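Local coordinates for inosine-uridine nucleoside N-ribohydrolase (Xanthomonas oryzae pv. oryzae, PDB 4P5F), which is the type III effector XopQ, a calcium-binding member of the nucleoside hydrolase family that may hydrolyse N-glycosyl compounds, at residues A[48-53]-A[86-91]; A[77-82]-A[118-123]. All blocks are in the same frame, centred on the assembly; numbering follows the deposited sequence.

Contact 1 (A[48-53]-A[86-91])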
loop_
_atom_site.group_PDB
_atom_site.type_symbol
_atom_site.label_atom_id
_atom_site.label_comp_id
_atom_site.label_asym_id
_atom_site.label_seq_id
_atom_site.Cartn_x
_atom_site.Cartn_y
_atom_site.Cartn_z
ATOM N N ILE A 48 -2.467 -6.312 7.713
ATOM C CA ILE A 48 -1.212 -6.983 8.069
ATOM C C ILE A 48 -0.361 -6.130 9.009
ATOM O O ILE A 48 0.389 -6.671 9.826
ATOM C CB ILE A 48 -0.354 -7.443 6.853
ATOM C CG1 ILE A 48 0.213 -6.246 6.076
ATOM C CG2 ILE A 48 -1.140 -8.396 5.979
ATOM C CD1 ILE A 48 1.366 -6.611 5.180
ATOM N N ALA A 49 -0.482 -4.803 8.898
ATOM C CA ALA A 49 0.197 -3.893 9.818
ATOM C C ALA A 49 -0.250 -4.128 11.272
ATOM O O ALA A 49 0.564 -4.080 12.184
ATOM C CB ALA A 49 -0.030 -2.429 9.408
ATOM N N LYS A 50 -1.541 -4.383 11.477
ATOM C CA LYS A 50 -2.044 -4.762 12.802
ATOM C C LYS A 50 -1.222 -5.910 13.419
ATOM O O LYS A 50 -0.786 -5.828 14.569
ATOM C CB LYS A 50 -3.530 -5.118 12.725
ATOM C CG LYS A 50 -4.105 -5.861 13.938
ATOM C CD LYS A 50 -3.864 -5.092 15.216
ATOM C CE LYS A 50 -4.507 -5.753 16.429
ATOM N NZ LYS A 50 -4.341 -4.796 17.582
ATOM N N GLN A 51 -0.975 -6.967 12.654
ATOM C CA GLN A 51 -0.254 -8.103 13.208
ATOM C C GLN A 51 1.222 -7.795 13.358
ATOM O O GLN A 51 1.846 -8.180 14.348
ATOM C CB GLN A 51 -0.455 -9.380 12.391
ATOM C CG GLN A 51 0.177 -10.589 13.064
ATOM C CD GLN A 51 -0.445 -10.867 14.415
ATOM O OE1 GLN A 51 -1.657 -10.714 14.604
ATOM N NE2 GLN A 51 0.381 -11.257 15.371
ATOM N N LEU A 52 1.777 -7.084 12.384
ATOM C CA LEU A 52 3.167 -6.644 12.466
ATOM C C LEU A 52 3.393 -5.711 13.675
ATOM O O LEU A 52 4.498 -5.646 14.225
ATOM C CB LEU A 52 3.593 -5.964 11.151
ATOM C CG LEU A 52 3.720 -6.852 9.903
ATOM C CD1 LEU A 52 3.808 -6.021 8.629
ATOM C CD2 LEU A 52 4.929 -7.742 10.029
ATOM N N GLN A 53 2.348 -4.985 14.078
ATOM C CA GLN A 53 2.441 -4.128 15.268
ATOM C C GLN A 53 2.349 -4.969 16.535
ATOM O O GLN A 53 3.112 -4.760 17.478
ATOM C CB GLN A 53 1.369 -3.034 15.275
ATOM C CG GLN A 53 1.422 -2.131 16.516
ATOM C CD GLN A 53 0.857 -0.722 16.271
ATOM O OE1 GLN A 53 1.009 -0.149 15.186
ATOM N NE2 GLN A 53 0.216 -0.160 17.292
ATOM N N ARG A 86 -11.709 -0.934 14.027
ATOM C CA ARG A 86 -12.128 -2.332 14.020
ATOM C C ARG A 86 -10.969 -3.332 14.060
ATOM O O ARG A 86 -11.197 -4.521 14.263
ATOM C CB ARG A 86 -13.043 -2.610 12.815
ATOM C CG ARG A 86 -14.318 -1.791 12.824
ATOM C CD ARG A 86 -14.992 -1.836 11.470
ATOM N NE ARG A 86 -16.348 -1.298 11.497
ATOM C CZ ARG A 86 -16.641 -0.003 11.499
ATOM N NH1 ARG A 86 -15.670 0.897 11.498
ATOM N NH2 ARG A 86 -17.908 0.392 11.515
ATOM N N LEU A 87 -9.738 -2.854 13.859
ATOM C CA LEU A 87 -8.556 -3.686 14.010
ATOM C C LEU A 87 -7.942 -3.547 15.400
ATOM O O LEU A 87 -6.840 -4.030 15.630
ATOM C CB LEU A 87 -7.482 -3.322 12.968
ATOM C CG LEU A 87 -7.679 -3.704 11.497
ATOM C CD1 LEU A 87 -6.636 -3.040 10.607
ATOM C CD2 LEU A 87 -7.645 -5.223 11.315
ATOM N N ALA A 88 -8.631 -2.868 16.314
ATOM C CA ALA A 88 -8.056 -2.573 17.625
ATOM C C ALA A 88 -6.750 -1.809 17.492
ATOM O O ALA A 88 -5.756 -2.141 18.136
ATOM C CB ALA A 88 -7.849 -3.850 18.435
ATOM N N LEU A 89 -6.750 -0.794 16.630
ATOM C CA LEU A 89 -5.605 0.117 16.497
ATOM C C LEU A 89 -6.082 1.544 16.799
ATOM O O LEU A 89 -6.094 2.411 15.912
ATOM C CB LEU A 89 -5.011 0.036 15.079
ATOM C CG LEU A 89 -4.261 -1.263 14.751
ATOM C CD1 LEU A 89 -3.926 -1.359 13.280
ATOM C CD2 LEU A 89 -2.990 -1.376 15.608
ATOM N N PRO A 90 -6.506 1.793 18.053
ATOM C CA PRO A 90 -7.232 3.043 18.296
ATOM C C PRO A 90 -6.349 4.297 18.310
ATOM O O PRO A 90 -6.895 5.395 18.198
ATOM C CB PRO A 90 -7.872 2.810 19.670
ATOM C CG PRO A 90 -6.959 1.848 20.347
ATOM C CD PRO A 90 -6.373 0.976 19.275
ATOM N N ASP A 91 -5.031 4.137 18.416
ATOM C CA ASP A 91 -4.130 5.277 18.603
ATOM C C ASP A 91 -3.667 5.920 17.303
ATOM O O ASP A 91 -3.024 6.975 17.329
ATOM C CB ASP A 91 -2.881 4.859 19.368
ATOM C CG ASP A 91 -3.185 4.352 20.769
ATOM O OD1 ASP A 91 -4.316 4.577 21.265
ATOM O OD2 ASP A 91 -2.273 3.736 21.373
#
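K50 carries most of this contact, reaching from helix 41-54 to L87, A88 and L89 in the loop after helix 70-86. Its CG stands anti to the backbone N (chi1 165°), and a bend at chi2 turns the rest of the chain along the loop backbone. The aliphatic part packs on L89: K50 CB lies 3.8 Å from L89 CD1, while CD rests by the other methyl, CD2. Farther out, K50 CE comes within 3.0 Å of L87 O, and the ammonium group completes the reach with a hydrogen bond from K50 NZ to A88 O, 3.1 Å long. NZ sits well above the plane of that carbonyl. K50 NZ is also 3.3 Å from L87 O, but at an angle too poor for a second bond. A lysine suits the place because it offers a greasy stem to leucine and a charge to the carbonyls beyond.

Q53, one turn later, extends its chain past L89 in the opposite direction, so that Q53 NE2 lies 3.8 Å from L89 CD2. The other end of the same amide, OE1, accepts a hydrogen bond from L60 N of strand 58-65.

These carbonyls belong to the turn where helix 70-86 ends in a Schellman motif. Its C-prime position, most often taken by glycine, is here held by A88, with phi 57°. L87 and L89, both buried, face helix 41-54 from this turn. The lysine charge is therefore set beside the carbonyl end of a helix, where the helix dipole would probably favour it.

Contact 2 (A[77-82]-A[118-123])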
loop_
_atom_site.group_PDB
_atom_site.type_symbol
_atom_site.label_atom_id
_atom_site.label_comp_id
_atom_site.label_asym_id
_atom_site.label_seq_id
_atom_site.Cartn_x
_atom_site.Cartn_y
_atom_site.Cartn_z
ATOM N N ALA A 77 -10.313 9.099 4.645
ATOM C CA ALA A 77 -9.771 9.189 5.991
ATOM C C ALA A 77 -10.726 8.577 7.034
ATOM O O ALA A 77 -10.294 7.863 7.937
ATOM C CB ALA A 77 -9.443 10.638 6.337
ATOM N N GLN A 78 -12.020 8.857 6.901
ATOM C CA GLN A 78 -13.008 8.306 7.837
ATOM C C GLN A 78 -13.074 6.782 7.724
ATOM O O GLN A 78 -13.174 6.083 8.734
ATOM C CB GLN A 78 -14.391 8.920 7.601
ATOM C CG GLN A 78 -14.527 10.359 8.081
ATOM C CD GLN A 78 -15.739 11.073 7.489
ATOM O OE1 GLN A 78 -15.604 12.114 6.855
ATOM N NE2 GLN A 78 -16.925 10.510 7.692
ATOM N N LEU A 79 -13.022 6.286 6.486
ATOM C CA LEU A 79 -12.963 4.845 6.207
ATOM C C LEU A 79 -11.727 4.229 6.840
ATOM O O LEU A 79 -11.812 3.207 7.516
ATOM C CB LEU A 79 -12.975 4.578 4.690
ATOM C CG LEU A 79 -12.954 3.134 4.151
ATOM C CD1 LEU A 79 -11.562 2.530 4.085
ATOM C CD2 LEU A 79 -13.870 2.228 4.963
ATOM N N ALA A 80 -10.573 4.843 6.606
ATOM C CA ALA A 80 -9.337 4.337 7.182
ATOM C C ALA A 80 -9.454 4.253 8.702
ATOM O O ALA A 80 -9.148 3.217 9.309
ATOM C CB ALA A 80 -8.155 5.218 6.778
ATOM N N LYS A 81 -9.922 5.346 9.301
ATOM C CA LYS A 81 -10.137 5.425 10.747
ATOM C C LYS A 81 -11.029 4.289 11.229
ATOM O O LYS A 81 -10.662 3.554 12.136
ATOM C CB LYS A 81 -10.761 6.776 11.126
ATOM C CG LYS A 81 -10.823 7.038 12.637
ATOM C CD LYS A 81 -9.455 6.824 13.265
ATOM C CE LYS A 81 -9.433 7.245 14.740
ATOM N NZ LYS A 81 -8.070 7.017 15.326
ATOM N N GLY A 82 -12.192 4.145 10.598
ATOM C CA GLY A 82 -13.117 3.060 10.900
ATOM C C GLY A 82 -12.489 1.676 10.875
ATOM O O GLY A 82 -12.778 0.866 11.745
ATOM N N ALA A 118 -18.672 2.578 2.742
ATOM C CA ALA A 118 -19.532 3.625 3.291
ATOM C C ALA A 118 -19.906 3.377 4.753
ATOM O O ALA A 118 -19.884 4.301 5.567
ATOM C CB ALA A 118 -20.792 3.789 2.446
ATOM N N ALA A 119 -20.230 2.131 5.084
ATOM C CA ALA A 119 -20.718 1.820 6.425
ATOM C C ALA A 119 -19.588 1.680 7.415
ATOM O O ALA A 119 -19.823 1.645 8.618
ATOM C CB ALA A 119 -21.559 0.551 6.419
ATOM N N LEU A 120 -18.362 1.573 6.920
ATOM C CA LEU A 120 -17.217 1.507 7.821
ATOM C C LEU A 120 -16.687 2.901 8.196
ATOM O O LEU A 120 -15.839 3.024 9.074
ATOM C CB LEU A 120 -16.088 0.646 7.227
ATOM C CG LEU A 120 -16.325 -0.854 7.028
ATOM C CD1 LEU A 120 -14.998 -1.553 6.783
ATOM C CD2 LEU A 120 -17.000 -1.465 8.225
ATOM N N ARG A 121 -17.179 3.937 7.525
ATOM C CA ARG A 121 -16.702 5.300 7.768
ATOM C C ARG A 121 -16.830 5.679 9.239
ATOM O O ARG A 121 -17.891 5.511 9.844
ATOM C CB ARG A 121 -17.454 6.312 6.892
ATOM C CG ARG A 121 -16.956 6.354 5.456
ATOM C CD ARG A 121 -17.662 7.426 4.623
ATOM N NE ARG A 121 -19.086 7.154 4.477
ATOM C CZ ARG A 121 -19.901 7.780 3.629
ATOM N NH1 ARG A 121 -19.450 8.735 2.822
ATOM N NH2 ARG A 121 -21.184 7.446 3.582
ATOM N N ALA A 122 -15.736 6.149 9.826
ATOM C CA ALA A 122 -15.791 6.715 11.164
ATOM C C ALA A 122 -16.444 8.090 11.080
ATOM O O ALA A 122 -16.692 8.607 9.971
ATOM C CB ALA A 122 -14.394 6.802 11.771
ATOM N N ALA A 123 -16.738 8.679 12.242
ATOM C CA ALA A 123 -17.288 10.041 12.293
ATOM C C ALA A 123 -16.273 11.064 11.751
ATOM O O ALA A 123 -15.058 10.876 11.905
ATOM C CB ALA A 123 -17.694 10.394 13.725
#
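Q78 and A122 grip each other through two hydrogen bonds, one between their backbones and one from the glutamine amide. A122 N donates to Q78 O at 2.8 Å, almost straight at the hydrogen (171°). It approaches from the face of the carbonyl opposite to G82 N, which makes the regular helical bond to the same oxygen. The side chain of Q78 leaves with CG anti to its carbonyl carbon (chi1 -74°) and stays extended, bringing CB and CG alongside A122 O until Q78 NE2 donates to A122 O at 3.0 Å, nearly in line with that C=O. A glutamine is long enough to span this distance and ends in the N-H donor the carbonyl needs.

A122 CB settles against the helix on the G82 side, 3.7 Å from K81 CG; a methyl is small enough to sit this close to the helix backbone. K81 takes its NZ on to V92 O. The helix, 70-86, is the connection of a beta-alpha-beta unit, leading from strand 58-65 to edge strand 93-96, and residues 118-123 lie along its Q78, L79 and G82 side. There the CA-H of G82 points at L120 O, with G82 CA 3.3 Å from that oxygen, possible because glycine carries no CB on the side that faces L120 O.

L79 brings CD2 to within 3.5 Å of L120 CB, and also touches P36, N37 and V43. R121 lets its CG pass the start of the L79 backbone, then folds at chi3 so that R121 NE donates to A118 O at 3.2 Å, in the carbonyl plane on a lone pair, while NH1 is bonded to Q75 OE1.

The two contacts, with centres about 15 Å apart, share helix 70-86: contact 2 uses its middle turns, and contact 1 the turn just after its end. Their segments alternate along the chain in the order 48-53, 77-82, 86-91, 118-123. Contact 1 ties the first two helical connections of the parallel sheet to each other next to edge strand 93-96, whereas contact 2 lays a later loop on the second. They also meet directly, R86 NH1 packing 3.2 Å from L120 O. Helix 41-54 carries the calcium ligand D42 near its start; the side chain of L79 in contact 2 is about 7 Å from that of D42, and that of L87 in contact 1 about 10 Å from it.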